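Local coordinates for protein split-soret cytochrome C (Desulfovibrio desulfuricans, PDB 1H21) that carries two heme c groups and an iron-sulfur cluster per subunit, forms a heme-sharing homodimer, and may take part in electron transport during sulfate reduction, at residues A[65-69]-A[70-74]; A[83-86]-A[87-91]; A[114-118]-A[119-123]; A[124-127]-A[128-132]. All coordinates share one frame; numbering follows the deposited sequence.

Contact 1 of 4, residues A[65-69]-A[70-74]; sequences NQFPF and AMLEA
Leu72 reaches back to Phe69 and Phe67. CB lies 3.6 Å from Phe69 O, beside the backbone bond from Leu72 N to Phe69 O at 2.9 Å. With CG beside the backbone N and anti to the carbonyl carbon (chi1 -78°), the branch turns back toward the preceding residues, CG itself lying 4.2 Å from Phe69 O. CD1 is the methyl that arrives: it is 3.6 Å from Phe69 O and 3.7 Å from Phe67 CE2, the two side chains crossing at about a right angle. CD2 packs on Gly91 of helix 87-99. A branched aliphatic suits this place, since one methyl can meet the aromatic ring while the polar carbonyl beside it is held by an N-H.

One residue earlier the same pattern recurs, Met71 N donating to Pro68 O at 2.9 Å. These two i to i+3 bonds start a 3-10 run that Glu73 N to Ala70 O and Ala74 N to Met71 O continue. Pro68 is the centre of an inverse gamma turn, which its ring-restricted phi suits, and its CD lies over one face of the Phe67 ring.

Residues 65-74 belong to the loop between helix 44-60 and helix 87-99. Phe69 packs on Phe46, Phe49 and Val53 of the former, its ring edge-to-face to Tyr50, while Phe67 meets Phe67 of the second subunit and Glu73 forms a salt bridge with its Arg102.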
loop_
_atom_site.group_PDB
_atom_site.type_symbol
_atom_site.label_atom_id
_atom_site.label_comp_id
_atom_site.label_asym_id
_atom_site.label_seq_id
_atom_site.Cartn_x
_atom_site.Cartn_y
_atom_site.Cartn_z
ATOM N N ASN A 65 -22.093 6.601 0.448
ATOM C CA ASN A 65 -21.957 7.833 -0.309
ATOM C C ASN A 65 -21.405 9.053 0.447
ATOM O O ASN A 65 -21.390 10.184 -0.088
ATOM C CB ASN A 65 -23.265 8.157 -1.058
ATOM C CG ASN A 65 -24.353 8.772 -0.161
ATOM O OD1 ASN A 65 -24.339 8.660 1.084
ATOM N ND2 ASN A 65 -25.313 9.430 -0.810
ATOM N N GLN A 66 -20.924 8.827 1.668
ATOM C CA GLN A 66 -20.348 9.914 2.469
ATOM C C GLN A 66 -18.814 9.827 2.471
ATOM O O GLN A 66 -18.133 10.659 3.082
ATOM C CB GLN A 66 -20.857 9.853 3.917
ATOM C CG GLN A 66 -22.357 10.051 4.091
ATOM C CD GLN A 66 -22.841 11.387 3.564
ATOM O OE1 GLN A 66 -22.496 12.455 4.089
ATOM N NE2 GLN A 66 -23.654 11.336 2.514
ATOM N N PHE A 67 -18.276 8.801 1.809
ATOM C CA PHE A 67 -16.833 8.582 1.754
ATOM C C PHE A 67 -16.058 9.574 0.866
ATOM O O PHE A 67 -16.518 9.945 -0.229
ATOM C CB PHE A 67 -16.549 7.148 1.300
ATOM C CG PHE A 67 -15.152 6.700 1.572
ATOM C CD1 PHE A 67 -14.850 6.011 2.749
ATOM C CD2 PHE A 67 -14.131 6.964 0.655
ATOM C CE1 PHE A 67 -13.549 5.585 3.014
ATOM C CE2 PHE A 67 -12.831 6.550 0.900
ATOM C CZ PHE A 67 -12.535 5.853 2.086
ATOM N N PRO A 68 -14.907 10.076 1.361
ATOM C CA PRO A 68 -14.063 11.021 0.605
ATOM C C PRO A 68 -13.260 10.226 -0.456
ATOM O O PRO A 68 -12.056 10.008 -0.307
ATOM C CB PRO A 68 -13.166 11.625 1.698
ATOM C CG PRO A 68 -13.066 10.525 2.727
ATOM C CD PRO A 68 -14.450 9.940 2.764
ATOM N N PHE A 69 -13.932 9.828 -1.532
ATOM C CA PHE A 69 -13.333 8.981 -2.571
ATOM C C PHE A 69 -11.969 9.331 -3.133
ATOM O O PHE A 69 -11.118 8.460 -3.284
ATOM C CB PHE A 69 -14.317 8.750 -3.726
ATOM C CG PHE A 69 -15.587 8.083 -3.304
ATOM C CD1 PHE A 69 -16.767 8.810 -3.206
ATOM C CD2 PHE A 69 -15.595 6.754 -2.933
ATOM C CE1 PHE A 69 -17.919 8.220 -2.742
ATOM C CE2 PHE A 69 -16.758 6.156 -2.467
ATOM C CZ PHE A 69 -17.912 6.887 -2.372
ATOM N N ALA A 70 -11.752 10.601 -3.433
ATOM C CA ALA A 70 -10.479 11.024 -3.997
ATOM C C ALA A 70 -9.299 10.715 -3.084
ATOM O O ALA A 70 -8.157 10.745 -3.536
ATOM C CB ALA A 70 -10.506 12.467 -4.349
ATOM N N MET A 71 -9.564 10.371 -1.822
ATOM C CA MET A 71 -8.482 10.030 -0.909
ATOM C C MET A 71 -7.686 8.883 -1.535
ATOM O O MET A 71 -6.466 8.772 -1.328
ATOM C CB MET A 71 -9.003 9.593 0.467
ATOM C CG MET A 71 -7.883 9.238 1.471
ATOM S SD MET A 71 -8.439 8.503 3.037
ATOM C CE MET A 71 -8.183 6.790 2.761
ATOM N N LEU A 72 -8.369 8.061 -2.331
ATOM C CA LEU A 72 -7.716 6.934 -2.973
ATOM C C LEU A 72 -6.813 7.298 -4.125
ATOM O O LEU A 72 -6.170 6.433 -4.703
ATOM C CB LEU A 72 -8.698 5.828 -3.334
ATOM C CG LEU A 72 -8.951 5.117 -2.011
ATOM C CD1 LEU A 72 -10.348 5.430 -1.549
ATOM C CD2 LEU A 72 -8.714 3.633 -2.131
ATOM N N GLU A 73 -6.721 8.586 -4.426
ATOM C CA GLU A 73 -5.798 9.043 -5.472
ATOM C C GLU A 73 -4.379 8.774 -4.917
ATOM O O GLU A 73 -3.428 8.529 -5.653
ATOM C CB GLU A 73 -5.986 10.545 -5.748
ATOM C CG GLU A 73 -5.101 11.097 -6.865
ATOM C CD GLU A 73 -4.985 12.609 -6.833
ATOM O OE1 GLU A 73 -4.732 13.167 -5.739
ATOM O OE2 GLU A 73 -5.116 13.250 -7.905
ATOM N N ALA A 74 -4.290 8.728 -3.594
ATOM C CA ALA A 74 -3.052 8.489 -2.873
ATOM C C ALA A 74 -2.335 7.241 -3.358
ATOM O O ALA A 74 -1.112 7.178 -3.315
ATOM C CB ALA A 74 -3.350 8.366 -1.368
#

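Contact 2 of 4, residues A[83-86]-A[87-91]; sequences GTIC and GALYG. Unlike the reference sequence in segment 83-86: Cys86 (reference Tyr).
Ile85 and Leu89, four residues apart, meet through the far end of the isoleucine: Ile85 CD1 lies 4.1 Å from Leu89 CB, with Leu89 CD1 almost as near. The isoleucine gets there because CG1 is anti to the backbone N (chi1 179°), which carries the ethyl branch forward along the start of the helix. It also meets Tyr90, where Ile85 CG1 comes within 4.2 Å of Tyr90 CB. Cys86 adds a third apolar touch, Cys86 CB to Leu89 CG at 4.2 Å.

Beneath these side chains the backbone turns into helix 87-99, with Cys86 at its N-cap position. Cys86 O accepts from Tyr90 N at 3.2 Å, the donor lying in the carbonyl plane, and more weakly from Leu89 N. Gly91 N to Gly87 O at 2.9 Å continues the helical pattern. Cys86, inferred to be a ligand of the iron-sulfur cluster, thus stands at the N-terminus of the helix, where the helix dipole could help to stabilise a thiolate.

Around this first layer, Val145 packs on Ile85 and Leu89, and Phe113 of helix 102-118 covers the same pair. Ala88, a small residue, fits against Thr175 and Ala178 of helix 165-192. The aromatic ring of Tyr90 leads away to the dimer interface, meeting Tyr90 of the second subunit, and its OH is hydrogen-bonded to Asn75 ND2 of that subunit. Gly83, with positive phi, and Thr84 are held by backbone bonds to His148 and Cys147.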
loop_
_atom_site.group_PDB
_atom_site.type_symbol
_atom_site.label_atom_id
_atom_site.label_comp_id
_atom_site.label_asym_id
_atom_site.label_seq_id
_atom_site.Cartn_x
_atom_site.Cartn_y
_atom_site.Cartn_z
ATOM N N GLY A 83 5.856 2.959 -6.712
ATOM C CA GLY A 83 5.756 1.600 -7.207
ATOM C C GLY A 83 5.603 0.491 -6.185
ATOM O O GLY A 83 6.056 -0.626 -6.405
ATOM N N THR A 84 4.955 0.762 -5.065
ATOM C CA THR A 84 4.771 -0.283 -4.058
ATOM C C THR A 84 3.517 -1.110 -4.411
ATOM O O THR A 84 3.371 -1.552 -5.549
ATOM C CB THR A 84 4.726 0.299 -2.589
ATOM O OG1 THR A 84 3.554 1.114 -2.392
ATOM C CG2 THR A 84 5.993 1.143 -2.301
ATOM N N ILE A 85 2.612 -1.307 -3.459
ATOM C CA ILE A 85 1.401 -2.071 -3.699
ATOM C C ILE A 85 0.636 -1.511 -4.903
ATOM O O ILE A 85 0.520 -0.287 -5.046
ATOM C CB ILE A 85 0.493 -2.032 -2.436
ATOM C CG1 ILE A 85 -0.804 -2.816 -2.666
ATOM C CG2 ILE A 85 0.165 -0.608 -2.084
ATOM C CD1 ILE A 85 -0.616 -4.283 -2.977
ATOM N N CYS A 86 0.168 -2.382 -5.798
ATOM C CA CYS A 86 -0.615 -1.899 -6.930
ATOM C C CYS A 86 -1.914 -1.276 -6.426
ATOM O O CYS A 86 -2.671 -1.900 -5.685
ATOM C CB CYS A 86 -0.853 -3.005 -7.952
ATOM S SG CYS A 86 0.148 -2.690 -9.454
ATOM N N GLY A 87 -2.101 0.000 -6.743
ATOM C CA GLY A 87 -3.264 0.743 -6.291
ATOM C C GLY A 87 -4.620 0.076 -6.441
ATOM O O GLY A 87 -5.493 0.201 -5.576
ATOM N N ALA A 88 -4.821 -0.598 -7.569
ATOM C CA ALA A 88 -6.084 -1.274 -7.805
ATOM C C ALA A 88 -6.301 -2.317 -6.731
ATOM O O ALA A 88 -7.407 -2.460 -6.207
ATOM C CB ALA A 88 -6.088 -1.920 -9.172
ATOM N N LEU A 89 -5.229 -3.012 -6.362
ATOM C CA LEU A 89 -5.299 -4.054 -5.346
ATOM C C LEU A 89 -5.646 -3.488 -3.976
ATOM O O LEU A 89 -6.485 -4.043 -3.254
ATOM C CB LEU A 89 -3.997 -4.851 -5.287
ATOM C CG LEU A 89 -3.620 -5.772 -6.450
ATOM C CD1 LEU A 89 -2.408 -6.554 -6.008
ATOM C CD2 LEU A 89 -4.710 -6.747 -6.770
ATOM N N TYR A 90 -5.016 -2.378 -3.610
ATOM C CA TYR A 90 -5.324 -1.781 -2.314
ATOM C C TYR A 90 -6.765 -1.261 -2.291
ATOM O O TYR A 90 -7.528 -1.541 -1.365
ATOM C CB TYR A 90 -4.376 -0.639 -1.955
ATOM C CG TYR A 90 -4.758 -0.097 -0.621
ATOM C CD1 TYR A 90 -4.517 -0.837 0.540
ATOM C CD2 TYR A 90 -5.466 1.099 -0.510
ATOM C CE1 TYR A 90 -4.972 -0.403 1.766
ATOM C CE2 TYR A 90 -5.934 1.548 0.741
ATOM C CZ TYR A 90 -5.679 0.788 1.862
ATOM O OH TYR A 90 -6.118 1.217 3.076
ATOM N N GLY A 91 -7.108 -0.467 -3.298
ATOM C CA GLY A 91 -8.448 0.071 -3.388
ATOM C C GLY A 91 -9.513 -1.000 -3.205
ATOM O O GLY A 91 -10.496 -0.781 -2.503
#

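Contact 3 of 4, residues A[114-118]-A[119-123]; sequences RWYEV and TKLPI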
loop_
_atom_site.group_PDB
_atom_site.type_symbol
_atom_site.label_atom_id
_atom_site.label_comp_id
_atom_site.label_asym_id
_atom_site.label_seq_id
_atom_site.Cartn_x
_atom_site.Cartn_y
_atom_site.Cartn_z
ATOM N N ARG A 114 -3.150 -13.612 -4.464
ATOM C CA ARG A 114 -2.563 -14.804 -5.108
ATOM C C ARG A 114 -3.068 -14.917 -6.550
ATOM O O ARG A 114 -2.325 -15.288 -7.463
ATOM C CB ARG A 114 -2.927 -16.064 -4.332
ATOM C CG ARG A 114 -2.232 -16.160 -3.002
ATOM C CD ARG A 114 -2.710 -17.314 -2.159
ATOM N NE ARG A 114 -2.154 -17.225 -0.808
ATOM C CZ ARG A 114 -2.595 -17.897 0.256
ATOM N NH1 ARG A 114 -3.622 -18.739 0.166
ATOM N NH2 ARG A 114 -1.977 -17.738 1.420
ATOM N N TRP A 115 -4.324 -14.536 -6.756
ATOM C CA TRP A 115 -4.924 -14.580 -8.071
ATOM C C TRP A 115 -4.152 -13.641 -8.977
ATOM O O TRP A 115 -3.759 -14.021 -10.088
ATOM C CB TRP A 115 -6.397 -14.164 -7.979
ATOM C CG TRP A 115 -7.015 -13.756 -9.294
ATOM C CD1 TRP A 115 -7.501 -14.582 -10.272
ATOM C CD2 TRP A 115 -7.179 -12.415 -9.782
ATOM N NE1 TRP A 115 -7.954 -13.832 -11.340
ATOM C CE2 TRP A 115 -7.765 -12.501 -11.064
ATOM C CE3 TRP A 115 -6.881 -11.152 -9.258
ATOM C CZ2 TRP A 115 -8.057 -11.376 -11.828
ATOM C CZ3 TRP A 115 -7.170 -10.035 -10.019
ATOM C CH2 TRP A 115 -7.754 -10.153 -11.293
ATOM N N TYR A 116 -3.923 -12.422 -8.480
ATOM C CA TYR A 116 -3.202 -11.398 -9.228
ATOM C C TYR A 116 -1.802 -11.843 -9.647
ATOM O O TYR A 116 -1.414 -11.655 -10.805
ATOM C CB TYR A 116 -3.115 -10.081 -8.447
ATOM C CG TYR A 116 -2.491 -8.966 -9.248
ATOM C CD1 TYR A 116 -3.263 -8.163 -10.081
ATOM C CD2 TYR A 116 -1.119 -8.733 -9.200
ATOM C CE1 TYR A 116 -2.684 -7.161 -10.850
ATOM C CE2 TYR A 116 -0.531 -7.736 -9.957
ATOM C CZ TYR A 116 -1.317 -6.954 -10.782
ATOM O OH TYR A 116 -0.738 -5.970 -11.559
ATOM N N GLU A 117 -1.057 -12.445 -8.724
ATOM C CA GLU A 117 0.295 -12.902 -9.042
ATOM C C GLU A 117 0.371 -13.905 -10.212
ATOM O O GLU A 117 1.285 -13.828 -11.040
ATOM C CB GLU A 117 0.940 -13.559 -7.825
ATOM C CG GLU A 117 1.166 -12.685 -6.591
ATOM C CD GLU A 117 1.868 -13.467 -5.477
ATOM O OE1 GLU A 117 1.727 -14.715 -5.428
ATOM O OE2 GLU A 117 2.588 -12.852 -4.663
ATOM N N VAL A 118 -0.578 -14.841 -10.280
ATOM C CA VAL A 118 -0.543 -15.872 -11.313
ATOM C C VAL A 118 -1.350 -15.693 -12.590
ATOM O O VAL A 118 -0.982 -16.253 -13.623
ATOM C CB VAL A 118 -0.883 -17.260 -10.739
ATOM C CG1 VAL A 118 0.113 -17.625 -9.674
ATOM C CG2 VAL A 118 -2.304 -17.285 -10.174
ATOM N N THR A 119 -2.450 -14.957 -12.526
ATOM C CA THR A 119 -3.294 -14.757 -13.697
ATOM C C THR A 119 -2.640 -13.873 -14.753
ATOM O O THR A 119 -1.967 -12.895 -14.430
ATOM C CB THR A 119 -4.680 -14.185 -13.276
ATOM O OG1 THR A 119 -5.326 -15.119 -12.406
ATOM C CG2 THR A 119 -5.582 -13.948 -14.471
ATOM N N LYS A 120 -2.782 -14.265 -16.018
ATOM C CA LYS A 120 -2.248 -13.478 -17.125
ATOM C C LYS A 120 -3.273 -12.390 -17.327
ATOM O O LYS A 120 -4.442 -12.682 -17.575
ATOM C CB LYS A 120 -2.134 -14.306 -18.396
ATOM C CG LYS A 120 -1.164 -15.451 -18.309
ATOM C CD LYS A 120 -0.789 -15.883 -19.698
ATOM C CE LYS A 120 0.137 -17.062 -19.643
ATOM N NZ LYS A 120 0.866 -17.220 -20.936
ATOM N N LEU A 121 -2.840 -11.148 -17.156
ATOM C CA LEU A 121 -3.709 -9.976 -17.276
ATOM C C LEU A 121 -3.067 -8.950 -18.226
ATOM O O LEU A 121 -1.881 -9.078 -18.588
ATOM C CB LEU A 121 -3.908 -9.350 -15.882
ATOM C CG LEU A 121 -4.375 -10.273 -14.745
ATOM C CD1 LEU A 121 -4.005 -9.682 -13.401
ATOM C CD2 LEU A 121 -5.876 -10.535 -14.840
ATOM N N PRO A 122 -3.857 -7.975 -18.719
ATOM C CA PRO A 122 -5.281 -7.764 -18.447
ATOM C C PRO A 122 -6.170 -8.729 -19.234
ATOM O O PRO A 122 -5.738 -9.376 -20.190
ATOM C CB PRO A 122 -5.494 -6.342 -18.937
ATOM C CG PRO A 122 -4.613 -6.302 -20.140
ATOM C CD PRO A 122 -3.340 -6.898 -19.584
ATOM N N ILE A 123 -7.415 -8.807 -18.808
ATOM C CA ILE A 123 -8.421 -9.644 -19.434
ATOM C C ILE A 123 -9.492 -8.684 -19.975
ATOM O O ILE A 123 -9.950 -8.819 -21.114
ATOM C CB ILE A 123 -9.017 -10.612 -18.387
ATOM C CG1 ILE A 123 -7.969 -11.663 -18.012
ATOM C CG2 ILE A 123 -10.292 -11.246 -18.892
ATOM C CD1 ILE A 123 -8.388 -12.611 -16.867
HETATM O O HOH W 1 -0.259 -11.006 -13.477
#
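Thr119 closes the C-terminal end of helix 102-118 against Trp115, as the first residue to leave helical geometry.

Hydrogen bonds do much of the work. Trp115 O accepts twice from this one residue: from Thr119 N at 2.9 Å, nearly along the C=O axis, and from Thr119 OG1 at 3.0 Å, well above the carbonyl plane. A threonine suits the position because its hydroxyl, beside the backbone N at chi1 -61°, can double the grip on a carbonyl of the last turn. A water lies within hydrogen-bonding distance of both Tyr116 O and Thr119 O, at 3.0 and 2.7 Å, and so spans the place where the helix gives way to the loop.

Ring contacts come next. Thr119 CB sits over one face of the five-membered ring of Trp115 in a CH-pi contact, 4.1 Å from its centroid. The indole also takes part in a cation-pi interaction with Lys181.

Apolar packing falls to Leu121, whose forked end divides between two aromatics of the helix's last turn. Its neighbour Leu174 on helix 165-192 packs against both Leu121 and Tyr116, while Tyr116 OH is hydrogen-bonded to Ser150 OG. At the fork, Leu121 CD2 lies 3.8 Å from Trp115 CZ2, and Leu121 CD1 lies 3.7 Å from Tyr116 CD1.

Contact 4 of 4, residues A[124-127]-A[128-132]; sequences FNPG and DAAQG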
loop_
_atom_site.group_PDB
_atom_site.type_symbol
_atom_site.label_atom_id
_atom_site.label_comp_id
_atom_site.label_asym_id
_atom_site.label_seq_id
_atom_site.Cartn_x
_atom_site.Cartn_y
_atom_site.Cartn_z
ATOM N N PHE A 124 -9.828 -7.674 -19.175
ATOM C CA PHE A 124 -10.829 -6.665 -19.522
ATOM C C PHE A 124 -10.447 -5.890 -20.775
ATOM O O PHE A 124 -9.265 -5.602 -21.017
ATOM C CB PHE A 124 -11.022 -5.684 -18.346
ATOM C CG PHE A 124 -12.002 -4.556 -18.618
ATOM C CD1 PHE A 124 -13.350 -4.696 -18.320
ATOM C CD2 PHE A 124 -11.557 -3.332 -19.117
ATOM C CE1 PHE A 124 -14.242 -3.627 -18.512
ATOM C CE2 PHE A 124 -12.434 -2.260 -19.312
ATOM C CZ PHE A 124 -13.778 -2.403 -19.011
ATOM N N ASN A 125 -11.459 -5.548 -21.562
ATOM C CA ASN A 125 -11.282 -4.782 -22.798
ATOM C C ASN A 125 -12.468 -3.803 -22.849
ATOM O O ASN A 125 -13.628 -4.226 -22.811
ATOM C CB ASN A 125 -11.311 -5.730 -24.006
ATOM C CG ASN A 125 -10.751 -5.090 -25.261
ATOM O OD1 ASN A 125 -10.927 -3.881 -25.507
ATOM N ND2 ASN A 125 -10.043 -5.891 -26.056
ATOM N N PRO A 126 -12.196 -2.486 -22.920
ATOM C CA PRO A 126 -13.293 -1.500 -22.951
ATOM C C PRO A 126 -13.903 -1.328 -24.334
ATOM O O PRO A 126 -14.935 -0.639 -24.501
ATOM C CB PRO A 126 -12.596 -0.215 -22.511
ATOM C CG PRO A 126 -11.257 -0.345 -23.244
ATOM C CD PRO A 126 -10.880 -1.824 -23.039
ATOM N N GLY A 127 -13.282 -1.978 -25.323
ATOM C CA GLY A 127 -13.739 -1.858 -26.687
ATOM C C GLY A 127 -13.359 -0.465 -27.142
ATOM O O GLY A 127 -12.201 -0.059 -27.013
ATOM N N ASP A 128 -14.336 0.299 -27.611
ATOM C CA ASP A 128 -14.070 1.656 -28.056
ATOM C C ASP A 128 -14.281 2.697 -26.963
ATOM O O ASP A 128 -14.140 3.900 -27.201
ATOM C CB ASP A 128 -14.904 1.962 -29.296
ATOM C CG ASP A 128 -14.533 1.067 -30.476
ATOM O OD1 ASP A 128 -13.440 1.261 -31.045
ATOM O OD2 ASP A 128 -15.317 0.152 -30.811
ATOM N N ALA A 129 -14.627 2.236 -25.763
ATOM C CA ALA A 129 -14.802 3.147 -24.631
ATOM C C ALA A 129 -13.384 3.428 -24.128
ATOM O O ALA A 129 -13.194 4.092 -23.096
ATOM C CB ALA A 129 -15.650 2.490 -23.533
ATOM N N ALA A 130 -12.399 2.885 -24.855
ATOM C CA ALA A 130 -10.988 3.033 -24.528
ATOM C C ALA A 130 -10.627 4.499 -24.480
ATOM O O ALA A 130 -10.823 5.225 -25.459
ATOM C CB ALA A 130 -10.137 2.326 -25.557
ATOM N N GLN A 131 -10.109 4.942 -23.338
ATOM C CA GLN A 131 -9.719 6.337 -23.193
ATOM C C GLN A 131 -8.237 6.588 -23.427
ATOM O O GLN A 131 -7.823 7.748 -23.523
ATOM C CB GLN A 131 -10.153 6.880 -21.837
ATOM C CG GLN A 131 -11.660 6.838 -21.628
ATOM C CD GLN A 131 -12.076 7.578 -20.388
ATOM O OE1 GLN A 131 -12.846 7.044 -19.569
ATOM N NE2 GLN A 131 -11.569 8.828 -20.229
ATOM N N GLY A 132 -7.441 5.517 -23.472
ATOM C CA GLY A 132 -6.012 5.650 -23.714
ATOM C C GLY A 132 -5.685 5.263 -25.138
ATOM O O GLY A 132 -5.402 6.132 -25.962
#
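Pro126 turns its ring toward Ala130 in a surface loop built from an Asx turn and a type II' beta turn, residues 126-129, with Gly127 and Asp128 at its two central positions. In the Asx turn Asn125 OD1 accepts from Gly127 N at 3.0 Å, the donor tilted 29° from the carbonyl plane, so the asparagine side chain reaches across Pro126 to the N-H that follows it. Asparagine suits this job because its short amide carries an acceptor within reach of that N-H.

The proline ring lies against the two alanines. Its CB-CG side is presented to the chain that follows: CG is 3.6 Å from Ala130 CA and 3.7 Å from Ala130 CB, and Pro126 CB lies 4.2 Å from Ala129 CB. Small methyls let the chain come this close to the rigid ring. Gly127, between the proline and Asp128, has a phi of 72°; the first central position of a II' turn has positive phi, which a residue without a side chain adopts readily.

The loop joins helix 102-118 to helix 147-158, away from the metal sites. Tyr34 of helix 26-38 touches Pro126 and Ala130, while Glu169 and Arg173 of helix 165-192 also meet the proline. The beta turn is closed by Ala129 N donating to Pro126 O at 3.2 Å, from 59° out of the carbonyl plane.

The four contacts follow one another along the chain, and contacts 2 and 3 lie nearest the inferred cluster ligands. Contact 2 supplies Cys86, whose side chain is about 3 Å from that of Cys147, and contact 3 approaches Cys86 through Tyr116, with Cys86 SG 4.0 Å from Tyr116 OH; Leu89 CD2 and Tyr116 CD1 also pack at 3.9 Å. Contact 1 reaches contact 2 through Leu72 CD2, 3.8 Å from Gly91 CA, and both touch the second subunit. Contact 4 continues directly from contact 3 but its centre lies about 19 Å from that of contact 3, at the surface. Glu117 of contact 3 comes within about 7 Å of a heme c.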